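Local atomic coordinates of mannan endo-1,6-alpha-mannosidase (Chaetomium thermophilum, PDB entry 6RY0), a protein that probably cleaves alpha-1,6-mannosidic linkages and is linked, as a family 76 transglycosidase, to the transfer of GPI-anchored glycoproteins into the fungal cell wall. Residues F260-F273 and F323-I337. Residues are numbered along the deposited sequence; the frame is centred on the assembly and turned at random.
Sequences FSYNAALLLHGAAF and FKGYVHRWMAVVTQI
Two nearly parallel helices of this helix-rich glycosyl hydrolase family 76 fold, 261-273 and 323-337, pack with axes 8.7 Å apart and 19° between their directions, and an aromatic cluster joins their first turns. The Tyr262 and Phe323 rings stack face to face, centroids 3.6 Å apart and planes only 8° from parallel, while Phe260 CD1 meets the edge of Phe323 at CE2, 3.7 Å away. With CG set between its own N and C (chi1 78°), the Tyr262 ring lies flat against its partner; an alanine here would probably uncover that face of Phe323 and free its ring to turn. Midway, Trp330 is sandwiched: Leu266 CD1 makes a CH-pi contact 3.9 Å from the six-membered ring centroid, and Tyr326 CB covers the opposite face. Small Ala265 lets the indole edge come close to the helix backbone. His269 lays one imidazole face over Trp330 CD1 and gives ND1 to a hydrogen bond with Asp204, which satisfies that buried nitrogen. Farther along, in one of two modelled positions, Ile337 sets CD1 over the Phe273 ring beside Ala272, a less certain contact. No hydrogen bond crosses this buried interface, so cohesion rests on stacking, CH-pi and apolar packing.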
# COMPACT_ATOMS: atom_id res chain seq x y z
N PHE A 260 -12.82 -1.44 4.73
CA PHE A 260 -11.57 -2.17 4.60
C PHE A 260 -10.46 -1.38 5.26
O PHE A 260 -10.35 -0.15 5.07
CB PHE A 260 -11.26 -2.47 3.14
CG PHE A 260 -12.22 -3.44 2.52
CD1 PHE A 260 -12.12 -4.78 2.80
CD2 PHE A 260 -13.25 -3.01 1.71
CE1 PHE A 260 -13.02 -5.68 2.28
CE2 PHE A 260 -14.17 -3.91 1.19
CZ PHE A 260 -14.05 -5.23 1.48
N SER A 261 -9.61 -2.07 6.00
CA SER A 261 -8.62 -1.41 6.83
C SER A 261 -7.70 -0.50 6.02
O SER A 261 -7.35 0.60 6.47
CB SER A 261 -7.81 -2.46 7.57
OG SER A 261 -7.02 -3.24 6.71
N TYR A 262 -7.31 -0.95 4.84
CA TYR A 262 -6.31 -0.20 4.07
C TYR A 262 -6.85 1.12 3.56
O TYR A 262 -6.05 1.99 3.25
CB TYR A 262 -5.70 -1.05 2.94
CG TYR A 262 -6.51 -1.27 1.67
CD1 TYR A 262 -7.90 -1.37 1.66
CD2 TYR A 262 -5.85 -1.41 0.46
CE1 TYR A 262 -8.62 -1.59 0.50
CE2 TYR A 262 -6.58 -1.65 -0.71
CZ TYR A 262 -7.97 -1.72 -0.69
OH TYR A 262 -8.70 -1.93 -1.83
N ASN A 263 -8.15 1.27 3.41
CA ASN A 263 -8.70 2.54 2.96
C ASN A 263 -8.53 3.62 4.00
O ASN A 263 -7.94 4.69 3.73
CB ASN A 263 -10.19 2.40 2.57
CG ASN A 263 -10.38 1.94 1.15
OD1 ASN A 263 -9.57 2.26 0.28
ND2 ASN A 263 -11.48 1.24 0.89
N ALA A 264 -8.97 3.38 5.21
CA ALA A 264 -8.77 4.37 6.28
C ALA A 264 -7.29 4.57 6.54
O ALA A 264 -6.85 5.71 6.74
CB ALA A 264 -9.51 3.96 7.56
N ALA A 265 -6.50 3.50 6.56
CA ALA A 265 -5.09 3.66 6.88
C ALA A 265 -4.35 4.45 5.80
O ALA A 265 -3.44 5.21 6.13
CB ALA A 265 -4.42 2.30 7.09
N LEU A 266 -4.70 4.28 4.52
CA LEU A 266 -4.02 5.02 3.48
C LEU A 266 -4.37 6.50 3.58
O LEU A 266 -3.52 7.36 3.36
CB LEU A 266 -4.37 4.45 2.10
CG LEU A 266 -3.53 5.02 0.95
CD1 LEU A 266 -2.05 5.00 1.24
CD2 LEU A 266 -3.82 4.21 -0.30
N LEU A 267 -5.63 6.83 3.87
CA LEU A 267 -5.99 8.22 4.08
C LEU A 267 -5.26 8.81 5.28
O LEU A 267 -4.81 9.96 5.23
CB LEU A 267 -7.48 8.40 4.21
CG LEU A 267 -8.29 8.07 2.95
CD1 LEU A 267 -9.75 8.38 3.17
CD2 LEU A 267 -7.78 8.78 1.74
N LEU A 268 -5.14 8.06 6.38
CA LEU A 268 -4.35 8.52 7.51
C LEU A 268 -2.91 8.82 7.09
O LEU A 268 -2.35 9.84 7.47
CB LEU A 268 -4.38 7.46 8.63
CG LEU A 268 -3.46 7.76 9.81
CD1 LEU A 268 -3.88 8.99 10.59
CD2 LEU A 268 -3.37 6.56 10.73
N HIS A 269 -2.31 7.90 6.35
CA HIS A 269 -0.93 8.06 5.88
C HIS A 269 -0.80 9.34 5.06
O HIS A 269 0.07 10.16 5.35
CB HIS A 269 -0.59 6.80 5.08
CG HIS A 269 0.82 6.64 4.65
ND1 HIS A 269 1.24 6.93 3.37
CD2 HIS A 269 1.88 6.08 5.28
CE1 HIS A 269 2.49 6.53 3.24
NE2 HIS A 269 2.91 6.00 4.37
N GLY A 270 -1.65 9.53 4.06
CA GLY A 270 -1.53 10.73 3.26
C GLY A 270 -1.79 11.98 4.05
O GLY A 270 -1.14 13.01 3.84
N ALA A 271 -2.77 11.94 4.97
CA ALA A 271 -3.07 13.10 5.80
C ALA A 271 -1.86 13.46 6.68
O ALA A 271 -1.62 14.65 6.92
CB ALA A 271 -4.30 12.84 6.64
N ALA A 272 -1.13 12.46 7.16
CA ALA A 272 0.05 12.72 7.95
C ALA A 272 1.12 13.42 7.12
O ALA A 272 1.76 14.35 7.60
CB ALA A 272 0.58 11.41 8.54
N PHE A 273 1.33 13.00 5.86
CA PHE A 273 2.23 13.70 4.99
C PHE A 273 1.77 15.13 4.76
O PHE A 273 2.61 16.05 4.76
CB PHE A 273 2.44 12.94 3.65
CG PHE A 273 3.45 11.82 3.75
CD1 PHE A 273 3.07 10.54 4.16
CD2 PHE A 273 4.77 12.02 3.42
CE1 PHE A 273 4.02 9.53 4.26
CE2 PHE A 273 5.72 11.01 3.53
CZ PHE A 273 5.33 9.76 3.95
N PHE A 323 -4.13 -6.58 3.57
CA PHE A 323 -4.39 -5.20 4.00
C PHE A 323 -3.76 -4.89 5.34
O PHE A 323 -3.22 -3.80 5.55
CB PHE A 323 -5.88 -4.88 4.02
CG PHE A 323 -6.60 -4.93 2.70
CD1 PHE A 323 -5.93 -4.95 1.47
CD2 PHE A 323 -8.00 -4.94 2.69
CE1 PHE A 323 -6.64 -4.99 0.27
CE2 PHE A 323 -8.69 -4.97 1.50
CZ PHE A 323 -8.02 -5.00 0.29
N LYS A 324 -3.85 -5.83 6.29
CA LYS A 324 -3.38 -5.53 7.64
C LYS A 324 -1.86 -5.29 7.66
O LYS A 324 -1.37 -4.56 8.52
CB LYS A 324 -3.86 -6.57 8.65
CG LYS A 324 -3.43 -7.99 8.34
CD LYS A 324 -3.93 -9.00 9.38
CE LYS A 324 -5.43 -8.98 9.56
NZ LYS A 324 -5.93 -10.17 10.31
N GLY A 325 -1.10 -5.86 6.73
CA GLY A 325 0.31 -5.53 6.64
C GLY A 325 0.55 -4.08 6.29
O GLY A 325 1.44 -3.41 6.82
N TYR A 326 -0.21 -3.58 5.30
CA TYR A 326 -0.14 -2.15 4.94
C TYR A 326 -0.51 -1.28 6.13
O TYR A 326 0.13 -0.25 6.38
CB TYR A 326 -1.06 -1.79 3.77
CG TYR A 326 -1.00 -2.76 2.63
CD1 TYR A 326 0.15 -3.45 2.30
CD2 TYR A 326 -2.13 -3.01 1.88
CE1 TYR A 326 0.18 -4.37 1.27
CE2 TYR A 326 -2.12 -3.92 0.82
CZ TYR A 326 -0.97 -4.60 0.53
OH TYR A 326 -0.91 -5.56 -0.46
N VAL A 327 -1.54 -1.67 6.87
CA VAL A 327 -1.96 -0.91 8.05
C VAL A 327 -0.76 -0.72 8.99
O VAL A 327 -0.47 0.38 9.44
CB VAL A 327 -3.15 -1.58 8.75
CG1 VAL A 327 -3.45 -0.88 10.05
CG2 VAL A 327 -4.36 -1.61 7.85
N HIS A 328 -0.07 -1.83 9.29
CA HIS A 328 1.08 -1.73 10.18
C HIS A 328 2.17 -0.83 9.62
O HIS A 328 2.67 0.05 10.32
CB HIS A 328 1.66 -3.14 10.44
CG HIS A 328 1.01 -3.85 11.60
ND1 HIS A 328 1.62 -3.90 12.82
CD2 HIS A 328 -0.17 -4.52 11.74
CE1 HIS A 328 0.83 -4.57 13.66
NE2 HIS A 328 -0.26 -4.97 13.04
N ARG A 329 2.58 -1.06 8.38
CA ARG A 329 3.71 -0.30 7.83
C ARG A 329 3.38 1.18 7.72
O ARG A 329 4.23 2.03 8.00
CB ARG A 329 4.12 -0.86 6.44
CG ARG A 329 4.91 -2.12 6.50
CD ARG A 329 4.99 -2.83 5.12
NE ARG A 329 5.43 -1.93 4.13
CZ ARG A 329 4.83 -1.73 2.96
NH1 ARG A 329 3.78 -2.42 2.52
NH2 ARG A 329 5.32 -0.75 2.17
N TRP A 330 2.18 1.48 7.26
CA TRP A 330 1.77 2.87 7.05
C TRP A 330 1.58 3.58 8.39
O TRP A 330 2.02 4.72 8.56
CB TRP A 330 0.51 2.94 6.22
CG TRP A 330 0.66 2.49 4.81
CD1 TRP A 330 1.80 2.37 4.09
CD2 TRP A 330 -0.40 2.08 3.95
NE1 TRP A 330 1.50 1.87 2.83
CE2 TRP A 330 0.15 1.69 2.73
CE3 TRP A 330 -1.78 1.97 4.12
CZ2 TRP A 330 -0.62 1.26 1.67
CZ3 TRP A 330 -2.55 1.50 3.08
CH2 TRP A 330 -1.96 1.17 1.86
N MET A 331 0.92 2.93 9.35
CA MET A 331 0.75 3.55 10.66
C MET A 331 2.09 3.79 11.36
O MET A 331 2.27 4.79 12.04
CB MET A 331 -0.19 2.75 11.55
CG MET A 331 -1.65 2.82 11.07
SD MET A 331 -2.82 1.92 12.09
CE MET A 331 -2.93 3.00 13.50
N ALA A 332 3.04 2.89 11.17
CA ALA A 332 4.36 3.09 11.73
C ALA A 332 4.99 4.36 11.17
O ALA A 332 5.55 5.19 11.91
CB ALA A 332 5.23 1.87 11.53
N VAL A 333 4.91 4.56 9.86
CA VAL A 333 5.47 5.78 9.25
C VAL A 333 4.74 7.04 9.76
O VAL A 333 5.38 8.07 9.97
CB VAL A 333 5.46 5.68 7.71
CG1 VAL A 333 5.73 7.03 7.06
CG2 VAL A 333 6.48 4.67 7.28
N VAL A 334 3.42 6.95 9.99
CA VAL A 334 2.68 8.07 10.54
C VAL A 334 3.33 8.55 11.85
O VAL A 334 3.37 9.74 12.11
CB VAL A 334 1.21 7.71 10.72
CG1 VAL A 334 0.45 8.72 11.58
CG2 VAL A 334 0.54 7.56 9.35
N THR A 335 3.84 7.63 12.67
CA THR A 335 4.45 8.05 13.93
C THR A 335 5.72 8.87 13.72
O THR A 335 6.14 9.59 14.64
CB THR A 335 4.75 6.88 14.88
OG1 THR A 335 5.88 6.11 14.44
CG2 THR A 335 3.54 6.05 15.08
N GLN A 336 6.38 8.72 12.56
CA GLN A 336 7.58 9.49 12.27
C GLN A 336 7.27 10.88 11.76
O GLN A 336 7.90 11.85 12.14
CB GLN A 336 8.43 8.77 11.24
CG GLN A 336 8.88 7.41 11.61
CD GLN A 336 9.70 6.79 10.51
OE1 GLN A 336 9.24 6.69 9.39
NE2 GLN A 336 10.95 6.44 10.80
N ILE A 337 6.27 10.97 10.88
CA ILE A 337 6.01 12.27 10.28
C ILE A 337 4.92 13.05 10.94
O ILE A 337 4.86 14.27 10.76
CB ILE A 337 5.72 12.15 8.86
CG1 ILE A 337 4.53 11.23 8.66
CG2 ILE A 337 6.93 11.62 8.13
CD1 ILE A 337 4.02 11.18 7.25